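Local coordinates for biofilm-associated surface protein (Staphylococcus aureus, PDB 7C7U) that is a calcium-binding, cell wall-anchored surface protein that takes part in biofilm formation and probably acts as a switch modulating functional amyloid, at residues S544-T549 with S584-D589. Numbering follows the deposited sequence.
Sequences STVTVT and STASKD
T547 and T585 face each other as a hydrogen-bonded pair in the antiparallel sheet of the C-terminal all-beta domain, probably a beta-sandwich, where 545-550 and 581-588 are the two central strands of four. T547 N donates to T585 O at 3.0 Å, almost straight at the hydrogen (172°), and T585 N returns a longer bond to T547 O. That carbonyl takes a second donor: a water 2.6 Å from T547 O, which also hydrogen-bonds T585 OG1 and so ties a threonine hydroxyl to the backbone across the strands. Past the non-hydrogen-bonded pair V546 and A586, T545 and S587 trade the same two bonds, T545 N to S587 O and S587 N to T545 O.

T545, T547, T585 and S587 lie on one, partly exposed face; V546, V548, S584 and A586 lie on the opposite, buried one. With V546 CG1 trans to the backbone N (chi1 -179°), the two methyls part: CG1 lies 3.9 Å from S584 CB, while CG2 turns to A586 CB. V538 of strand 535-539 and P524 also touch V546. The hydroxyl of S584 leaves the pair and bonds S596 OG on strand 591-600.

Where 581-588 ends and 545-550 begins, K588 runs fully extended alongside S544. K588 CB meets S544 CA at 4.0 Å and S544 CB just beyond. CG stands a little further off, CD packs 3.9 Å from S544 N, and CE leads to NZ, which hydrogen-bonds S542 O. S544 OG in turn bonds T541 O; S544 OG also lies 3.9 Å from A586 CB.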
loop_
_atom_site.group_PDB
_atom_site.type_symbol
_atom_site.label_atom_id
_atom_site.label_comp_id
_atom_site.label_asym_id
_atom_site.label_seq_id
_atom_site.Cartn_x
_atom_site.Cartn_y
_atom_site.Cartn_z
ATOM N N SER A 544 39.558 -28.277 5.412
ATOM C CA SER A 544 39.686 -27.707 6.745
ATOM C C SER A 544 38.538 -28.179 7.631
ATOM O O SER A 544 37.437 -28.466 7.158
ATOM C CB SER A 544 39.702 -26.175 6.689
ATOM O OG SER A 544 38.407 -25.651 6.417
ATOM N N THR A 545 38.806 -28.264 8.926
ATOM C CA THR A 545 37.777 -28.596 9.895
ATOM C C THR A 545 37.361 -27.320 10.616
ATOM O O THR A 545 38.205 -26.614 11.179
ATOM C CB THR A 545 38.274 -29.658 10.878
ATOM O OG1 THR A 545 38.550 -30.870 10.165
ATOM C CG2 THR A 545 37.228 -29.933 11.949
ATOM N N VAL A 546 36.063 -27.031 10.593
ATOM C CA VAL A 546 35.497 -25.812 11.164
ATOM C C VAL A 546 34.761 -26.162 12.450
ATOM O O VAL A 546 33.936 -27.086 12.472
ATOM C CB VAL A 546 34.550 -25.116 10.173
ATOM C CG1 VAL A 546 33.995 -23.819 10.779
ATOM C CG2 VAL A 546 35.263 -24.830 8.879
ATOM N N THR A 547 35.040 -25.407 13.510
ATOM C CA THR A 547 34.427 -25.598 14.819
ATOM C C THR A 547 33.689 -24.326 15.210
ATOM O O THR A 547 34.248 -23.229 15.120
ATOM C CB THR A 547 35.489 -25.951 15.865
ATOM O OG1 THR A 547 36.231 -27.095 15.418
ATOM C CG2 THR A 547 34.847 -26.255 17.211
ATOM N N VAL A 548 32.436 -24.472 15.634
ATOM C CA VAL A 548 31.571 -23.344 15.971
ATOM C C VAL A 548 31.371 -23.315 17.478
ATOM O O VAL A 548 31.024 -24.335 18.085
ATOM C CB VAL A 548 30.218 -23.424 15.245
ATOM C CG1 VAL A 548 29.347 -22.231 15.624
ATOM C CG2 VAL A 548 30.429 -23.473 13.736
ATOM N N THR A 549 31.580 -22.145 18.076
ATOM C CA THR A 549 31.386 -21.939 19.502
ATOM C C THR A 549 30.479 -20.734 19.714
ATOM O O THR A 549 30.409 -19.835 18.872
ATOM C CB THR A 549 32.726 -21.718 20.237
ATOM O OG1 THR A 549 33.279 -20.449 19.865
ATOM C CG2 THR A 549 33.727 -22.819 19.897
ATOM N N SER A 584 33.456 -18.890 14.686
ATOM C CA SER A 584 34.064 -20.134 14.246
ATOM C C SER A 584 35.529 -19.899 13.909
ATOM O O SER A 584 35.949 -18.781 13.598
ATOM C CB SER A 584 33.326 -20.721 13.035
ATOM O OG SER A 584 33.249 -19.775 11.979
ATOM N N THR A 585 36.303 -20.977 13.983
ATOM C CA THR A 585 37.662 -20.998 13.460
ATOM C C THR A 585 37.845 -22.299 12.694
ATOM O O THR A 585 37.159 -23.294 12.949
ATOM C CB THR A 585 38.736 -20.883 14.565
ATOM O OG1 THR A 585 38.538 -21.916 15.536
ATOM C CG2 THR A 585 38.669 -19.519 15.267
ATOM N N ALA A 586 38.792 -22.290 11.760
ATOM C CA ALA A 586 39.115 -23.464 10.967
ATOM C C ALA A 586 40.549 -23.881 11.251
ATOM O O ALA A 586 41.391 -23.055 11.619
ATOM C CB ALA A 586 38.947 -23.201 9.464
ATOM N N SER A 587 40.825 -25.172 11.077
ATOM C CA SER A 587 42.181 -25.676 11.218
ATOM C C SER A 587 42.466 -26.669 10.101
ATOM O O SER A 587 41.569 -27.376 9.630
ATOM C CB SER A 587 42.417 -26.331 12.587
ATOM O OG SER A 587 41.558 -27.441 12.760
ATOM N N LYS A 588 43.739 -26.714 9.693
ATOM C CA LYS A 588 44.193 -27.552 8.591
ATOM C C LYS A 588 45.718 -27.563 8.528
ATOM O O LYS A 588 46.350 -26.503 8.505
ATOM C CB LYS A 588 43.631 -27.058 7.252
ATOM C CG LYS A 588 43.960 -27.968 6.063
ATOM C CD LYS A 588 43.284 -27.500 4.782
ATOM C CE LYS A 588 43.573 -28.453 3.622
ATOM N NZ LYS A 588 43.081 -27.917 2.315
ATOM N N ASP A 589 46.312 -28.752 8.505
ATOM C CA ASP A 589 47.751 -28.895 8.277
ATOM C C ASP A 589 48.572 -28.135 9.321
ATOM O O ASP A 589 49.614 -27.548 9.011
ATOM C CB ASP A 589 48.117 -28.452 6.856
ATOM C CG ASP A 589 47.413 -29.292 5.785
ATOM O OD1 ASP A 589 47.138 -30.484 6.048
ATOM O OD2 ASP A 589 47.156 -28.774 4.677
HETATM O O HOH W 1 35.990 -22.655 17.015
#